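Local structure of DNA annealing helicase and endonuclease ZRANB3 (Homo sapiens, 5MKW) at residues 5-8 with 9-13; 26-29 with 30-34; 41-44 with 45-49; 58-61 with 62-65. The protein anneals DNA strands with the help of ATP and cuts DNA as an endonuclease to maintain genome stability at stalled or collapsed replication forks, this chain being its HNH domain. All blocks are in the same frame, centred on the assembly; numbering follows the deposited sequence.

Contact 1: residues 5-8 with 9-13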
loop_
_atom_site.group_PDB
_atom_site.type_symbol
_atom_site.label_atom_id
_atom_site.label_comp_id
_atom_site.label_asym_id
_atom_site.label_seq_id
_atom_site.Cartn_x
_atom_site.Cartn_y
_atom_site.Cartn_z
ATOM N N ASN A 5 11.450 5.180 6.093
ATOM C CA ASN A 5 10.427 4.215 5.744
ATOM C C ASN A 5 10.778 2.735 6.014
ATOM O O ASN A 5 9.936 1.979 6.472
ATOM C CB ASN A 5 9.967 4.421 4.317
ATOM C CG ASN A 5 8.494 4.121 4.168
ATOM O OD1 ASN A 5 8.185 3.045 3.733
ATOM N ND2 ASN A 5 7.605 4.951 4.812
ATOM N N SER A 6 11.996 2.335 5.694
ATOM C CA SER A 6 12.509 1.027 6.035
ATOM C C SER A 6 12.282 0.697 7.475
ATOM O O SER A 6 11.790 -0.372 7.787
ATOM C CB SER A 6 14.014 0.923 5.732
ATOM O OG SER A 6 14.268 0.882 4.341
ATOM N N TYR A 7 12.676 1.629 8.358
ATOM C CA TYR A 7 12.568 1.414 9.775
ATOM C C TYR A 7 11.109 1.219 10.115
ATOM O O TYR A 7 10.741 0.292 10.856
ATOM C CB TYR A 7 13.146 2.618 10.538
ATOM C CG TYR A 7 12.856 2.613 12.028
ATOM C CD1 TYR A 7 13.499 1.698 12.854
ATOM C CD2 TYR A 7 11.840 3.384 12.565
ATOM C CE1 TYR A 7 13.202 1.632 14.197
ATOM C CE2 TYR A 7 11.566 3.374 13.925
ATOM C CZ TYR A 7 12.275 2.521 14.732
ATOM O OH TYR A 7 11.953 2.366 16.029
ATOM N N LEU A 8 10.279 2.155 9.658
ATOM C CA LEU A 8 8.868 2.125 10.000
ATOM C C LEU A 8 8.162 0.847 9.503
ATOM O O LEU A 8 7.366 0.253 10.236
ATOM C CB LEU A 8 8.191 3.379 9.492
ATOM C CG LEU A 8 8.660 4.648 10.230
ATOM C CD1 LEU A 8 7.982 5.831 9.565
ATOM C CD2 LEU A 8 8.325 4.631 11.720
ATOM N N ARG A 9 8.469 0.434 8.270
ATOM C CA ARG A 9 7.888 -0.783 7.692
ATOM C C ARG A 9 8.206 -1.952 8.589
ATOM O O ARG A 9 7.328 -2.744 8.946
ATOM C CB ARG A 9 8.404 -1.035 6.265
ATOM C CG ARG A 9 7.828 -0.093 5.190
ATOM C CD ARG A 9 8.512 -0.316 3.826
ATOM N NE ARG A 9 8.121 -1.638 3.328
ATOM C CZ ARG A 9 6.998 -1.898 2.667
ATOM N NH1 ARG A 9 6.155 -0.921 2.371
ATOM N NH2 ARG A 9 6.716 -3.143 2.298
ATOM N N ALA A 10 9.454 -2.030 9.013
ATOM C CA ALA A 10 9.910 -3.198 9.774
ATOM C C ALA A 10 9.272 -3.200 11.148
ATOM O O ALA A 10 8.813 -4.247 11.621
ATOM C CB ALA A 10 11.418 -3.221 9.877
ATOM N N LYS A 11 9.135 -2.037 11.732
ATOM C CA LYS A 11 8.486 -1.929 13.057
ATOM C C LYS A 11 7.018 -2.294 13.013
ATOM O O LYS A 11 6.549 -3.066 13.855
ATOM C CB LYS A 11 8.593 -0.549 13.646
ATOM C CG LYS A 11 9.974 -0.133 14.102
ATOM C CD LYS A 11 10.539 -1.006 15.197
ATOM C CE LYS A 11 9.641 -1.066 16.405
ATOM N NZ LYS A 11 10.405 -1.771 17.465
ATOM N N VAL A 12 6.304 -1.827 11.984
ATOM C CA VAL A 12 4.886 -2.164 11.876
ATOM C C VAL A 12 4.723 -3.662 11.559
ATOM O O VAL A 12 3.875 -4.330 12.124
ATOM C CB VAL A 12 4.183 -1.294 10.825
ATOM C CG1 VAL A 12 2.792 -1.799 10.580
ATOM C CG2 VAL A 12 4.155 0.170 11.258
ATOM N N PHE A 13 5.638 -4.215 10.772
ATOM C CA PHE A 13 5.551 -5.629 10.355
ATOM C C PHE A 13 5.692 -6.573 11.550
ATOM O O PHE A 13 5.071 -7.618 11.566
ATOM C CB PHE A 13 6.650 -5.936 9.349
ATOM C CG PHE A 13 6.539 -7.283 8.703
ATOM C CD1 PHE A 13 5.783 -7.456 7.542
ATOM C CD2 PHE A 13 7.168 -8.383 9.267
ATOM C CE1 PHE A 13 5.692 -8.682 6.950
ATOM C CE2 PHE A 13 7.082 -9.632 8.681
ATOM C CZ PHE A 13 6.300 -9.794 7.550
HETATM O O HOH W 1 5.749 1.867 3.212
#

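Contact 2: residues 26-29 with 30-34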
loop_
_atom_site.group_PDB
_atom_site.type_symbol
_atom_site.label_atom_id
_atom_site.label_comp_id
_atom_site.label_asym_id
_atom_site.label_seq_id
_atom_site.Cartn_x
_atom_site.Cartn_y
_atom_site.Cartn_z
ATOM N N ASN A 26 -3.716 -10.740 3.217
ATOM C CA ASN A 26 -2.340 -10.977 3.652
ATOM C C ASN A 26 -1.378 -10.660 2.512
ATOM O O ASN A 26 -1.107 -11.500 1.641
ATOM C CB ASN A 26 -2.114 -12.411 4.162
ATOM C CG ASN A 26 -0.743 -12.558 4.792
ATOM O OD1 ASN A 26 0.223 -11.858 4.452
ATOM N ND2 ASN A 26 -0.672 -13.393 5.776
ATOM N N ALA A 27 -0.979 -9.399 2.463
ATOM C CA ALA A 27 -0.291 -8.880 1.309
ATOM C C ALA A 27 1.120 -9.444 1.250
ATOM O O ALA A 27 1.649 -9.702 0.161
ATOM C CB ALA A 27 -0.282 -7.370 1.352
ATOM N N GLN A 28 1.712 -9.699 2.408
ATOM C CA GLN A 28 3.029 -10.301 2.438
ATOM C C GLN A 28 3.064 -11.731 1.893
ATOM O O GLN A 28 4.019 -12.126 1.238
ATOM C CB GLN A 28 3.626 -10.263 3.825
ATOM C CG GLN A 28 5.011 -10.927 3.962
ATOM C CD GLN A 28 6.120 -10.063 3.366
ATOM O OE1 GLN A 28 5.909 -8.875 2.978
ATOM N NE2 GLN A 28 7.296 -10.626 3.280
ATOM N N GLU A 29 2.042 -12.507 2.199
ATOM C CA GLU A 29 1.951 -13.882 1.703
ATOM C C GLU A 29 1.835 -13.904 0.176
ATOM O O GLU A 29 2.485 -14.709 -0.485
ATOM C CB GLU A 29 0.720 -14.544 2.302
ATOM C CG GLU A 29 0.234 -15.794 1.571
ATOM C CD GLU A 29 -0.991 -16.430 2.256
ATOM O OE1 GLU A 29 -2.123 -15.870 2.142
ATOM O OE2 GLU A 29 -0.812 -17.470 2.940
ATOM N N LEU A 30 1.048 -12.979 -0.382
ATOM C CA LEU A 30 0.999 -12.849 -1.858
ATOM C C LEU A 30 2.367 -12.430 -2.479
ATOM O O LEU A 30 2.786 -12.957 -3.521
ATOM C CB LEU A 30 -0.091 -11.861 -2.277
ATOM C CG LEU A 30 -0.378 -11.858 -3.808
ATOM C CD1 LEU A 30 -0.926 -13.238 -4.250
ATOM C CD2 LEU A 30 -1.339 -10.726 -4.157
ATOM N N PHE A 31 3.029 -11.468 -1.872
ATOM C CA PHE A 31 4.394 -11.070 -2.288
ATOM C C PHE A 31 5.302 -12.303 -2.400
ATOM O O PHE A 31 5.990 -12.490 -3.403
ATOM C CB PHE A 31 5.032 -10.067 -1.281
ATOM C CG PHE A 31 6.523 -9.926 -1.460
ATOM C CD1 PHE A 31 7.054 -9.419 -2.664
ATOM C CD2 PHE A 31 7.410 -10.446 -0.525
ATOM C CE1 PHE A 31 8.424 -9.436 -2.921
ATOM C CE2 PHE A 31 8.776 -10.457 -0.771
ATOM C CZ PHE A 31 9.282 -9.950 -1.983
ATOM N N LEU A 32 5.325 -13.126 -1.354
ATOM C CA LEU A 32 6.263 -14.260 -1.345
ATOM C C LEU A 32 5.908 -15.252 -2.439
ATOM O O LEU A 32 6.789 -15.810 -3.069
ATOM C CB LEU A 32 6.269 -14.979 -0.003
ATOM C CG LEU A 32 6.750 -14.165 1.175
ATOM C CD1 LEU A 32 6.359 -14.850 2.475
ATOM C CD2 LEU A 32 8.258 -13.994 1.074
ATOM N N ARG A 33 4.615 -15.487 -2.628
ATOM C CA ARG A 33 4.146 -16.392 -3.671
ATOM C C ARG A 33 4.548 -15.889 -5.072
ATOM O O ARG A 33 5.095 -16.655 -5.900
ATOM C CB ARG A 33 2.638 -16.579 -3.538
ATOM C CG ARG A 33 1.987 -17.355 -4.683
ATOM C CD ARG A 33 1.922 -18.862 -4.478
ATOM N NE ARG A 33 1.075 -19.467 -5.507
ATOM C CZ ARG A 33 1.528 -20.086 -6.589
ATOM N NH1 ARG A 33 2.823 -20.237 -6.792
ATOM N NH2 ARG A 33 0.667 -20.581 -7.456
ATOM N N LEU A 34 4.369 -14.588 -5.311
ATOM C CA LEU A 34 4.763 -14.000 -6.572
ATOM C C LEU A 34 6.259 -14.021 -6.794
ATOM O O LEU A 34 6.735 -14.344 -7.882
ATOM C CB LEU A 34 4.143 -12.581 -6.752
ATOM C CG LEU A 34 2.825 -12.882 -7.463
ATOM C CD1 LEU A 34 1.603 -12.382 -6.784
ATOM C CD2 LEU A 34 2.833 -12.561 -8.955
#

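Contact 3: residues 41-44 with 45-49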
loop_
_atom_site.group_PDB
_atom_site.type_symbol
_atom_site.label_atom_id
_atom_site.label_comp_id
_atom_site.label_asym_id
_atom_site.label_seq_id
_atom_site.Cartn_x
_atom_site.Cartn_y
_atom_site.Cartn_z
ATOM N N GLN A 41 4.132 -17.356 -14.772
ATOM C CA GLN A 41 2.876 -17.529 -14.019
ATOM C C GLN A 41 2.357 -16.279 -13.302
ATOM O O GLN A 41 1.264 -16.301 -12.771
ATOM C CB GLN A 41 3.050 -18.635 -13.009
ATOM C CG GLN A 41 3.304 -19.981 -13.673
ATOM C CD GLN A 41 3.646 -20.996 -12.626
ATOM O OE1 GLN A 41 3.396 -20.763 -11.434
ATOM N NE2 GLN A 41 4.354 -22.048 -13.024
ATOM N N ARG A 42 3.143 -15.214 -13.251
ATOM C CA ARG A 42 2.814 -14.064 -12.368
ATOM C C ARG A 42 1.581 -13.277 -12.800
ATOM O O ARG A 42 0.741 -12.932 -11.986
ATOM C CB ARG A 42 4.011 -13.142 -12.250
ATOM C CG ARG A 42 5.177 -13.789 -11.531
ATOM C CD ARG A 42 6.282 -12.795 -11.282
ATOM N NE ARG A 42 7.320 -13.310 -10.430
ATOM C CZ ARG A 42 8.606 -13.004 -10.567
ATOM N NH1 ARG A 42 9.023 -12.291 -11.590
ATOM N NH2 ARG A 42 9.495 -13.546 -9.756
ATOM N N LYS A 43 1.402 -13.123 -14.108
ATOM C CA LYS A 43 0.303 -12.321 -14.595
ATOM C C LYS A 43 -1.020 -12.940 -14.123
ATOM O O LYS A 43 -1.890 -12.252 -13.578
ATOM C CB LYS A 43 0.369 -12.188 -16.121
ATOM C CG LYS A 43 -0.691 -11.291 -16.747
ATOM C CD LYS A 43 -0.590 -11.413 -18.258
ATOM C CE LYS A 43 -1.456 -10.390 -18.957
ATOM N NZ LYS A 43 -0.859 -10.001 -20.274
ATOM N N ASN A 44 -1.197 -14.235 -14.343
ATOM C CA ASN A 44 -2.474 -14.858 -13.979
ATOM C C ASN A 44 -2.729 -14.859 -12.488
ATOM O O ASN A 44 -3.857 -14.646 -12.064
ATOM C CB ASN A 44 -2.560 -16.300 -14.494
ATOM C CG ASN A 44 -2.769 -16.367 -16.003
ATOM O OD1 ASN A 44 -3.265 -15.420 -16.644
ATOM N ND2 ASN A 44 -2.429 -17.520 -16.578
ATOM N N LEU A 45 -1.682 -15.052 -11.695
ATOM C CA LEU A 45 -1.807 -14.907 -10.246
ATOM C C LEU A 45 -2.284 -13.499 -9.868
ATOM O O LEU A 45 -3.107 -13.346 -8.966
ATOM C CB LEU A 45 -0.459 -15.180 -9.545
ATOM C CG LEU A 45 0.004 -16.649 -9.594
ATOM C CD1 LEU A 45 1.444 -16.749 -9.094
ATOM C CD2 LEU A 45 -0.896 -17.606 -8.815
ATOM N N LEU A 46 -1.689 -12.471 -10.478
ATOM C CA LEU A 46 -2.017 -11.116 -10.087
ATOM C C LEU A 46 -3.448 -10.773 -10.466
ATOM O O LEU A 46 -4.131 -10.073 -9.727
ATOM C CB LEU A 46 -1.047 -10.117 -10.718
ATOM C CG LEU A 46 0.377 -10.123 -10.153
ATOM C CD1 LEU A 46 1.326 -9.387 -11.086
ATOM C CD2 LEU A 46 0.421 -9.477 -8.761
ATOM N N TYR A 47 -3.897 -11.199 -11.645
ATOM C CA TYR A 47 -5.255 -10.861 -12.076
ATOM C C TYR A 47 -6.342 -11.742 -11.471
ATOM O O TYR A 47 -7.521 -11.448 -11.634
ATOM C CB TYR A 47 -5.367 -10.886 -13.609
ATOM C CG TYR A 47 -4.753 -9.650 -14.263
ATOM C CD1 TYR A 47 -5.495 -8.471 -14.412
ATOM C CD2 TYR A 47 -3.409 -9.619 -14.608
ATOM C CE1 TYR A 47 -4.937 -7.361 -15.016
ATOM C CE2 TYR A 47 -2.827 -8.486 -15.158
ATOM C CZ TYR A 47 -3.615 -7.384 -15.403
ATOM O OH TYR A 47 -3.062 -6.274 -15.993
ATOM N N ALA A 48 -5.943 -12.787 -10.751
ATOM C CA ALA A 48 -6.894 -13.671 -10.085
ATOM C C ALA A 48 -7.251 -13.209 -8.693
ATOM O O ALA A 48 -8.087 -13.839 -8.070
ATOM C CB ALA A 48 -6.342 -15.084 -10.008
ATOM N N THR A 49 -6.656 -12.120 -8.203
ATOM C CA THR A 49 -6.914 -11.691 -6.831
ATOM C C THR A 49 -6.950 -10.168 -6.709
ATOM O O THR A 49 -7.059 -9.481 -7.710
ATOM C CB THR A 49 -5.945 -12.411 -5.856
ATOM O OG1 THR A 49 -6.434 -12.270 -4.544
ATOM C CG2 THR A 49 -4.548 -11.916 -5.945
#

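Contact 4: residues 58-61 with 62-65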
loop_
_atom_site.group_PDB
_atom_site.type_symbol
_atom_site.label_atom_id
_atom_site.label_comp_id
_atom_site.label_asym_id
_atom_site.label_seq_id
_atom_site.Cartn_x
_atom_site.Cartn_y
_atom_site.Cartn_z
ATOM N N GLN A 58 1.988 -0.782 -12.607
ATOM C CA GLN A 58 2.536 -1.420 -11.415
ATOM C C GLN A 58 2.524 -2.917 -11.594
ATOM O O GLN A 58 3.495 -3.608 -11.272
ATOM C CB GLN A 58 1.768 -0.986 -10.169
ATOM C CG GLN A 58 2.364 -1.583 -8.919
ATOM C CD GLN A 58 1.864 -0.908 -7.652
ATOM O OE1 GLN A 58 1.457 0.240 -7.695
ATOM N NE2 GLN A 58 1.843 -1.631 -6.545
ATOM N N LEU A 59 1.417 -3.429 -12.126
ATOM C CA LEU A 59 1.300 -4.851 -12.421
ATOM C C LEU A 59 2.395 -5.323 -13.389
ATOM O O LEU A 59 2.987 -6.399 -13.197
ATOM C CB LEU A 59 -0.096 -5.187 -12.986
ATOM C CG LEU A 59 -1.228 -4.969 -11.988
ATOM C CD1 LEU A 59 -2.582 -5.132 -12.671
ATOM C CD2 LEU A 59 -1.095 -5.918 -10.790
ATOM N N ASN A 60 2.729 -4.513 -14.398
ATOM C CA ASN A 60 3.827 -4.891 -15.288
ATOM C C ASN A 60 5.160 -4.975 -14.478
ATOM O O ASN A 60 5.991 -5.856 -14.697
ATOM C CB ASN A 60 3.993 -3.886 -16.422
ATOM C CG ASN A 60 2.914 -3.984 -17.466
ATOM O OD1 ASN A 60 2.239 -5.012 -17.584
ATOM N ND2 ASN A 60 2.783 -2.932 -18.264
ATOM N N GLU A 61 5.365 -4.076 -13.534
ATOM C CA GLU A 61 6.604 -4.155 -12.712
ATOM C C GLU A 61 6.617 -5.385 -11.825
ATOM O O GLU A 61 7.674 -5.984 -11.562
ATOM C CB GLU A 61 6.731 -2.969 -11.797
ATOM C CG GLU A 61 7.101 -1.676 -12.489
ATOM C CD GLU A 61 7.049 -0.535 -11.505
ATOM O OE1 GLU A 61 7.142 -0.787 -10.263
ATOM O OE2 GLU A 61 6.839 0.612 -11.958
ATOM N N MET A 62 5.447 -5.688 -11.297
ATOM C CA MET A 62 5.273 -6.879 -10.454
ATOM C C MET A 62 5.487 -8.206 -11.191
ATOM O O MET A 62 5.875 -9.178 -10.588
ATOM C CB MET A 62 3.891 -6.835 -9.802
ATOM C CG MET A 62 3.789 -5.708 -8.753
ATOM S SD MET A 62 2.104 -5.208 -8.356
ATOM C CE MET A 62 1.584 -6.315 -7.062
ATOM N N ILE A 63 5.165 -8.258 -12.485
ATOM C CA ILE A 63 5.430 -9.459 -13.280
ATOM C C ILE A 63 6.934 -9.636 -13.496
ATOM O O ILE A 63 7.466 -10.742 -13.459
ATOM C CB ILE A 63 4.674 -9.353 -14.632
ATOM C CG1 ILE A 63 3.172 -9.476 -14.417
ATOM C CG2 ILE A 63 5.183 -10.369 -15.627
ATOM C CD1 ILE A 63 2.331 -8.893 -15.544
ATOM N N ARG A 64 7.636 -8.517 -13.714
ATOM C CA ARG A 64 9.062 -8.560 -13.991
ATOM C C ARG A 64 9.819 -8.877 -12.707
ATOM O O ARG A 64 10.744 -9.685 -12.700
ATOM C CB ARG A 64 9.510 -7.205 -14.555
ATOM C CG ARG A 64 10.992 -7.066 -14.829
ATOM C CD ARG A 64 11.267 -5.818 -15.691
ATOM N NE ARG A 64 10.044 -5.207 -16.235
ATOM C CZ ARG A 64 9.504 -4.089 -15.766
ATOM N NH1 ARG A 64 10.073 -3.474 -14.743
ATOM N NH2 ARG A 64 8.395 -3.588 -16.300
ATOM N N ASN A 65 9.475 -8.169 -11.640
ATOM C CA ASN A 65 10.292 -8.176 -10.441
ATOM C C ASN A 65 9.552 -7.662 -9.224
ATOM O O ASN A 65 9.650 -6.485 -8.871
ATOM C CB ASN A 65 11.541 -7.338 -10.675
ATOM C CG ASN A 65 12.468 -7.326 -9.456
ATOM O OD1 ASN A 65 12.557 -8.302 -8.701
ATOM N ND2 ASN A 65 13.163 -6.241 -9.284
#

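Contact 1: residues 5-8 with 9-13
Helix 5-16, the first helix of this HNH domain, carries Tyr7 and Lys11 one turn apart, with the lysine's aliphatic stem laid over one face of the phenol ring. Lys11 CG stands 3.8 Å from the centroid of the Tyr7 ring, 21° off its normal and offset toward the rim, a CH-pi contact. The bend at chi2 (-61°) carries Lys11 CD to 3.7 Å from Tyr7 OH. Lysine suits this place because its methylenes can lie on an aromatic ring while the ammonium group makes a weak, long ion pair with Glu14.

Asn5 and Arg9 meet on another side of the helix. Asn5 OD1 is 3.4 Å from Arg9 CD, and one water joins their polar ends, donating to Asn5 OD1 at 2.8 Å and accepting from Arg9 NH1 at 2.9 Å in the guanidinium plane. Beneath them, Arg9 N bonds to Asn5 O at 2.8 Å, N-H...O 166°. Asn5 ND2 is held by Met2 O.

The guanidinium of Arg9 continues to strand 72-76, bonding to Trp72 O and forming a cation-pi pair with Trp72, while buried Leu8 and Val12 rest on Leu92 of strand 92-96.

Contact 2: residues 26-29 with 30-34
Asn26 hands its backbone oxygen to Leu30 N in a weak, long bond of 3.3 Å, the first rung of helix 27-36. Its side chain is the N-cap: with CG anti to the backbone N (chi1 -172°), OD1 accepts from Glu29 N, three residues on, at 3.0 Å. That donor stands 56° out of the carbonyl plane, well off a lone pair. Asparagine is suited to the task, its short amide offering an acceptor to an N-H that no preceding turn can serve.

Ala27 O takes Phe31 N at 3.0 Å. Its small methyl group fits a buried spot beside the zinc-site cysteines, about 7 Å from the zinc ion, so this helix starts against the domain's four-cysteine metal site.

Gln28 bends at chi2 and runs alongside Phe31, both pointing the same way, with the amide and ring planes 45° apart. Its NE2 lies 3.8 Å from Phe31 CD2 and 4.1 Å from Leu32 CD2, while OE1 accepts from Trp72 NE1. Glutamine suits the place because its amide end can lie beside Phe31 and Leu32 and still bond to Trp72.

Glu29, exposed and extended, contributes its backbone O to Arg33 N at 3.1 Å.

Contact 3: residues 41-44 with 45-49
Lys43 and Tyr47 supply the main side-chain meeting, one turn apart on helix 39-47. The lysine leaves with CG anti to the backbone N (chi1 -176°), which sets Lys43 CG 3.8 Å from Tyr47 CD2, with CE2 of the same ring almost as near; the rest of the chain runs on extended. The ring presents its edge to the main chain: Tyr47 CD2 is 3.2 Å from Lys43 O, which lies in the ring plane. Lysine and tyrosine both suit this exposed flank, since each combines an apolar stem or ring with a polar end, and the tyrosine also rests on Leu56 and Leu59 of helix 56-64.

Packing of branched side chains against the preceding turn's carbonyls follows. Leu45 CG approaches Gln41 O to 3.4 Å, and Leu46 CG comes equally close to Arg42 O. These two leucines face the rest of the helical part of the HNH domain: Leu45 lies on Arg33 of helix 27-36, and buried Leu46 reaches both Leu34 of that helix and Met62 of helix 56-64.

The polar side-chain bonds are those of buried Arg42. Arginine suits this, its NE, NH1 and NH2 each donating to a different backbone oxygen, those of Leu34, Ile63 and Arg35 in turn.

Among the backbone hydrogen bonds, Leu46 N to Arg42 O (2.9 Å) and Tyr47 N to Lys43 O (3.0 Å) are sound and nearly straight on to their carbonyls. The bonds before and after them are weak; at the last, Ala48 N to Asn44 O, the N-H...O angle falls to 121° as the chain leaves the helix.

Contact 4: residues 58-61 with 62-65
Met62 folds back over Gln58, one turn earlier on helix 56-64. Its CB lies 3.5 Å from Leu59 O, and CG, set anti to the carbonyl carbon (chi1 -69°), passes 3.3 Å from Gln58 O. The sulfur then comes against the stem of Gln58, Met62 SD lying 3.7 Å from Gln58 CG. Leu59 CD2 is 4.1 Å from Met62 SD. A turn at chi3 (87°) leads CE away from that stem. Methionine, long and unbranched, suits this buried position, where it also meets Leu46, Leu54, His70 and Phe71 and so joins helix 56-64 to helix 39-47 and the loop before strand 72-76 of the HNH domain.

Under the side chain, Met62 N bonds to Gln58 O at 2.9 Å. Leu59 O receives Ile63 N, and Ile63 CG1 and CD1 lie over the same oxygen.

At the last turn the exposed Arg64 has two conformers; in the one described here its guanidinium turns one face to Asn60 O and makes no salt bridge with Glu61. Glu61 OE1 accepts from His70 NE2 instead. Asn65 N, where the chain leaves helical geometry, still bonds to Glu61 O at 2.8 Å.

Overall arrangement
The four contacts follow one another along the chain, each within its own helix. Contacts 2, 3 and 4 gather into a helical group: the centres of contacts 2 and 3 are about 12 Å apart, those of contacts 3 and 4 about 11 Å. Arg42 of contact 3 ties them together, its NE 2.8 Å from Leu34 O of contact 2 and its NH1 2.9 Å from Ile63 O of contact 4. Contact 1 touches this group through contact 2, where Phe13 packs on Gln28. The zinc ion, bound by Cys20, Cys23, Cys96 and Cys99, lies nearest contact 2, about 7 Å from the side chain of Ala27; the side chains of Gln58 in contact 4 and Val12 in contact 1 are about 12 and 13 Å from it.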